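Local coordinates for uncharacterized protein SPO1766 (Silicibacter pomeroyi, PDB 3DNX) that is of unknown function but belongs to the MmcB-like family of the PDDEXK nuclease clan and is probably linked to DNA repair, at residues 75-83 against 114-125. Sequence-based numbering, arbitrary orientation. Where two conformers were deposited one is given.
Sequences YLEWCDRYF and MAPEQKLAPARR
Asp-80 and Arg-125 meet end-on, with carboxylate and guanidinium planes only 19° apart and one nitrogen on each oxygen. NH1 of Arg-125 lies 2.8 Å from OD2 of Asp-80 on its syn lone pair, and NH2 reaches OD1 from the syn side. That same OD1 also accepts the backbone N of Leu-120 at 2.9 Å, met nearly along its C-O axis, while OD2 is bonded to the backbone N of Ile-54. Arg-125 NH1 also donates to the carbonyl of Gly-52, so the pair joins the start of helix 122-144 to the beginning of strand 54-59 and the residues just before it. With an alanine here, the Arg-125 guanidinium would probably lose its ionic mate and the amides of Leu-120 and Ile-54 their acceptor. A water donates to Glu-117 OE2 and, weakly, to Asp-80 OD2, between two carboxylates that would otherwise probably repel. The backbone O of Asp-80 takes Gln-118 N at 2.8 Å, almost straight (177°) and in the carbonyl plane. In this PDDEXK-clan domain, built on a mixed sheet, 114-121 leads from the outermost strand 109-113 to helix 122-144, passing the start of strand 81-86. Water bridges Tyr-82 N to Pro-116 O there. Arg-81, extended from CG to NE, sends NH2 to Ala-115 O at 2.8 Å, in the guanidinium plane; its NH1 forms a salt bridge with Glu-117 OE1, the carboxylate turned 64° from that plane. Lys-119 binds the other oxygen, OE2, weakly. CB of Ala-115 sits over the centre of the Phe-83 ring, a CH-pi contact, and selenium of Met-114 lies at the ring edge. Near the helix start, the Arg-124 chain bends at chi2 and chi3, which lays its guanidinium on the six-membered ring of Trp-78. Its NH1 forms a salt bridge with Glu-77 OE1 and bonds weakly to Glu-77 O.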
loop_
_atom_site.group_PDB
_atom_site.type_symbol
_atom_site.label_atom_id
_atom_site.label_comp_id
_atom_site.label_asym_id
_atom_site.label_seq_id
_atom_site.Cartn_x
_atom_site.Cartn_y
_atom_site.Cartn_z
ATOM N N TYR A 75 -6.678 5.443 -20.712
ATOM C CA TYR A 75 -6.335 5.624 -19.314
ATOM C C TYR A 75 -7.251 6.607 -18.584
ATOM O O TYR A 75 -7.342 6.572 -17.365
ATOM C CB TYR A 75 -4.908 6.114 -19.130
ATOM C CG TYR A 75 -3.813 5.233 -19.661
ATOM C CD1 TYR A 75 -2.913 5.725 -20.605
ATOM C CD2 TYR A 75 -3.633 3.930 -19.198
ATOM C CE1 TYR A 75 -1.870 4.952 -21.084
ATOM C CE2 TYR A 75 -2.576 3.129 -19.688
ATOM C CZ TYR A 75 -1.709 3.649 -20.633
ATOM O OH TYR A 75 -0.662 2.914 -21.142
ATOM N N LEU A 76 -7.914 7.486 -19.320
ATOM C CA LEU A 76 -8.693 8.568 -18.708
ATOM C C LEU A 76 -9.794 8.124 -17.731
ATOM O O LEU A 76 -10.001 8.749 -16.676
ATOM C CB LEU A 76 -9.266 9.460 -19.824
ATOM C CG LEU A 76 -8.194 10.212 -20.649
ATOM C CD1 LEU A 76 -8.817 11.272 -21.574
ATOM C CD2 LEU A 76 -7.147 10.846 -19.722
ATOM N N GLU A 77 -10.507 7.062 -18.095
ATOM C CA GLU A 77 -11.583 6.542 -17.289
ATOM C C GLU A 77 -11.112 5.878 -15.996
ATOM O O GLU A 77 -11.931 5.467 -15.180
ATOM C CB GLU A 77 -12.440 5.556 -18.107
ATOM C CG GLU A 77 -11.745 4.266 -18.592
ATOM C CD GLU A 77 -12.761 3.221 -19.026
ATOM O OE1 GLU A 77 -13.892 3.246 -18.479
ATOM O OE2 GLU A 77 -12.444 2.377 -19.898
ATOM N N TRP A 78 -9.803 5.761 -15.811
ATOM C CA TRP A 78 -9.251 5.101 -14.631
ATOM C C TRP A 78 -8.567 6.061 -13.672
ATOM O O TRP A 78 -7.837 5.603 -12.797
ATOM C CB TRP A 78 -8.267 4.015 -15.064
ATOM C CG TRP A 78 -8.924 2.980 -15.884
ATOM C CD1 TRP A 78 -8.776 2.785 -17.222
ATOM C CD2 TRP A 78 -9.888 2.012 -15.435
ATOM N NE1 TRP A 78 -9.580 1.740 -17.638
ATOM C CE2 TRP A 78 -10.271 1.252 -16.562
ATOM C CE3 TRP A 78 -10.465 1.716 -14.189
ATOM C CZ2 TRP A 78 -11.181 0.214 -16.481
ATOM C CZ3 TRP A 78 -11.358 0.688 -14.104
ATOM C CH2 TRP A 78 -11.723 -0.054 -15.248
ATOM N N CYS A 79 -8.795 7.373 -13.842
ATOM C CA CYS A 79 -8.169 8.385 -12.994
ATOM C C CYS A 79 -8.988 9.666 -12.897
ATOM O O CYS A 79 -9.910 9.878 -13.660
ATOM C CB CYS A 79 -6.748 8.702 -13.486
ATOM S SG CYS A 79 -6.612 9.401 -15.141
ATOM N N ASP A 80 -8.694 10.466 -11.881
ATOM C CA ASP A 80 -9.234 11.801 -11.755
ATOM C C ASP A 80 -8.431 12.767 -12.625
ATOM O O ASP A 80 -9.013 13.651 -13.226
ATOM C CB ASP A 80 -9.186 12.277 -10.312
ATOM C CG ASP A 80 -10.009 11.437 -9.398
ATOM O OD1 ASP A 80 -11.206 11.188 -9.692
ATOM O OD2 ASP A 80 -9.481 11.047 -8.367
ATOM N N ARG A 81 -7.109 12.580 -12.692
ATOM C CA ARG A 81 -6.213 13.423 -13.480
ATOM C C ARG A 81 -5.172 12.539 -14.165
ATOM O O ARG A 81 -4.663 11.608 -13.569
ATOM C CB ARG A 81 -5.512 14.457 -12.612
ATOM C CG ARG A 81 -6.453 15.431 -11.919
ATOM C CD ARG A 81 -5.688 16.579 -11.318
ATOM N NE ARG A 81 -6.436 17.269 -10.275
ATOM C CZ ARG A 81 -6.938 18.498 -10.353
ATOM N NH1 ARG A 81 -7.596 18.998 -9.321
ATOM N NH2 ARG A 81 -6.762 19.247 -11.412
ATOM N N TYR A 82 -4.932 12.824 -15.430
ATOM C CA TYR A 82 -3.958 12.142 -16.294
ATOM C C TYR A 82 -2.831 13.081 -16.718
ATOM O O TYR A 82 -3.071 14.226 -17.199
ATOM C CB TYR A 82 -4.656 11.609 -17.558
ATOM C CG TYR A 82 -3.692 10.965 -18.495
ATOM C CD1 TYR A 82 -3.324 9.649 -18.331
ATOM C CD2 TYR A 82 -3.140 11.685 -19.567
ATOM C CE1 TYR A 82 -2.403 9.049 -19.179
ATOM C CE2 TYR A 82 -2.211 11.106 -20.404
ATOM C CZ TYR A 82 -1.881 9.770 -20.222
ATOM O OH TYR A 82 -0.980 9.161 -21.050
ATOM N N PHE A 83 -1.592 12.612 -16.521
ATOM C CA PHE A 83 -0.361 13.372 -16.787
ATOM C C PHE A 83 0.603 12.560 -17.618
ATOM O O PHE A 83 0.675 11.308 -17.498
ATOM C CB PHE A 83 0.450 13.708 -15.537
ATOM C CG PHE A 83 -0.287 14.504 -14.494
ATOM C CD1 PHE A 83 -0.018 15.840 -14.288
ATOM C CD2 PHE A 83 -1.231 13.878 -13.684
ATOM C CE1 PHE A 83 -0.688 16.560 -13.295
ATOM C CE2 PHE A 83 -1.890 14.579 -12.696
ATOM C CZ PHE A 83 -1.637 15.925 -12.513
HETATM N N MSE A 114 -1.031 21.481 -14.965
HETATM C CA MSE A 114 -1.887 20.685 -14.094
HETATM C C MSE A 114 -2.913 20.021 -14.980
HETATM O O MSE A 114 -3.446 20.669 -15.886
HETATM C CB MSE A 114 -2.523 21.592 -13.029
HETATM C CG MSE A 114 -3.482 20.930 -12.126
HETATM SE SE MSE A 114 -2.744 19.411 -11.171
HETATM C CE MSE A 114 -1.369 20.265 -10.104
ATOM N N ALA A 115 -3.166 18.730 -14.776
ATOM C CA ALA A 115 -4.151 18.058 -15.571
ATOM C C ALA A 115 -5.563 18.554 -15.230
ATOM O O ALA A 115 -5.856 18.924 -14.084
ATOM C CB ALA A 115 -4.014 16.582 -15.405
ATOM N N PRO A 116 -6.465 18.578 -16.228
ATOM C CA PRO A 116 -7.868 18.859 -15.905
ATOM C C PRO A 116 -8.482 17.711 -15.053
ATOM O O PRO A 116 -8.042 16.570 -15.176
ATOM C CB PRO A 116 -8.535 18.950 -17.280
ATOM C CG PRO A 116 -7.702 18.165 -18.185
ATOM C CD PRO A 116 -6.272 18.320 -17.670
ATOM N N GLU A 117 -9.453 18.036 -14.192
ATOM C CA GLU A 117 -10.112 17.035 -13.329
ATOM C C GLU A 117 -11.318 16.390 -14.029
ATOM O O GLU A 117 -12.225 17.083 -14.466
ATOM C CB GLU A 117 -10.541 17.641 -11.978
ATOM C CG GLU A 117 -11.262 16.615 -11.073
ATOM C CD GLU A 117 -10.729 16.551 -9.649
ATOM O OE1 GLU A 117 -10.078 17.521 -9.222
ATOM O OE2 GLU A 117 -10.960 15.531 -8.948
ATOM N N GLN A 118 -11.281 15.064 -14.143
ATOM C CA GLN A 118 -12.368 14.258 -14.688
ATOM C C GLN A 118 -12.734 13.201 -13.636
ATOM O O GLN A 118 -12.464 12.011 -13.828
ATOM C CB GLN A 118 -11.926 13.590 -16.010
ATOM C CG GLN A 118 -10.620 14.157 -16.630
ATOM C CD GLN A 118 -10.676 14.282 -18.143
ATOM O OE1 GLN A 118 -10.319 15.322 -18.690
ATOM N NE2 GLN A 118 -11.130 13.229 -18.822
ATOM N N LYS A 119 -13.317 13.645 -12.526
ATOM C CA LYS A 119 -13.555 12.773 -11.370
ATOM C C LYS A 119 -14.165 11.379 -11.658
ATOM O O LYS A 119 -15.032 11.193 -12.513
ATOM C CB LYS A 119 -14.428 13.477 -10.326
ATOM C CG LYS A 119 -13.690 14.406 -9.354
ATOM C CD LYS A 119 -14.574 14.630 -8.079
ATOM C CE LYS A 119 -14.782 16.123 -7.733
ATOM N NZ LYS A 119 -13.515 16.814 -7.332
ATOM N N LEU A 120 -13.682 10.422 -10.882
ATOM C CA LEU A 120 -14.056 9.023 -10.970
ATOM C C LEU A 120 -15.364 8.835 -10.163
ATOM O O LEU A 120 -15.611 9.551 -9.189
ATOM C CB LEU A 120 -12.900 8.204 -10.364
ATOM C CG LEU A 120 -12.101 7.068 -11.026
ATOM C CD1 LEU A 120 -12.001 7.089 -12.487
ATOM C CD2 LEU A 120 -10.689 7.074 -10.412
ATOM N N ALA A 121 -16.202 7.883 -10.563
ATOM C CA ALA A 121 -17.378 7.498 -9.764
ATOM C C ALA A 121 -16.942 6.782 -8.455
ATOM O O ALA A 121 -15.894 6.143 -8.453
ATOM C CB ALA A 121 -18.308 6.614 -10.602
ATOM N N PRO A 122 -17.701 6.947 -7.329
ATOM C CA PRO A 122 -17.394 6.374 -6.001
ATOM C C PRO A 122 -17.049 4.878 -5.974
ATOM O O PRO A 122 -16.139 4.468 -5.231
ATOM C CB PRO A 122 -18.686 6.606 -5.184
ATOM C CG PRO A 122 -19.337 7.792 -5.815
ATOM C CD PRO A 122 -18.881 7.837 -7.276
ATOM N N ALA A 123 -17.785 4.087 -6.765
ATOM C CA ALA A 123 -17.587 2.641 -6.778
ATOM C C ALA A 123 -16.258 2.286 -7.428
ATOM O O ALA A 123 -15.571 1.364 -7.010
ATOM C CB ALA A 123 -18.734 1.941 -7.507
ATOM N N ARG A 124 -15.910 3.016 -8.467
ATOM C CA ARG A 124 -14.657 2.784 -9.169
ATOM C C ARG A 124 -13.450 3.257 -8.376
ATOM O O ARG A 124 -12.412 2.607 -8.388
ATOM C CB ARG A 124 -14.662 3.555 -10.454
ATOM C CG ARG A 124 -13.571 3.167 -11.423
ATOM C CD ARG A 124 -14.217 2.376 -12.545
ATOM N NE ARG A 124 -13.560 2.612 -13.772
ATOM C CZ ARG A 124 -14.044 2.313 -14.976
ATOM N NH1 ARG A 124 -13.311 2.612 -16.016
ATOM N NH2 ARG A 124 -15.210 1.703 -15.163
ATOM N N ARG A 125 -13.572 4.421 -7.745
ATOM C CA ARG A 125 -12.553 4.897 -6.832
ATOM C C ARG A 125 -12.235 3.817 -5.778
ATOM O O ARG A 125 -11.080 3.578 -5.435
ATOM C CB ARG A 125 -13.030 6.154 -6.135
ATOM C CG ARG A 125 -11.981 6.816 -5.265
ATOM C CD ARG A 125 -12.512 8.082 -4.631
ATOM N NE ARG A 125 -13.091 8.928 -5.665
ATOM C CZ ARG A 125 -12.380 9.609 -6.551
ATOM N NH1 ARG A 125 -11.050 9.570 -6.522
ATOM N NH2 ARG A 125 -13.012 10.318 -7.498
HETATM O O HOH W 1 -10.687 13.473 -6.674
HETATM O O HOH W 2 -7.046 14.670 -16.680
#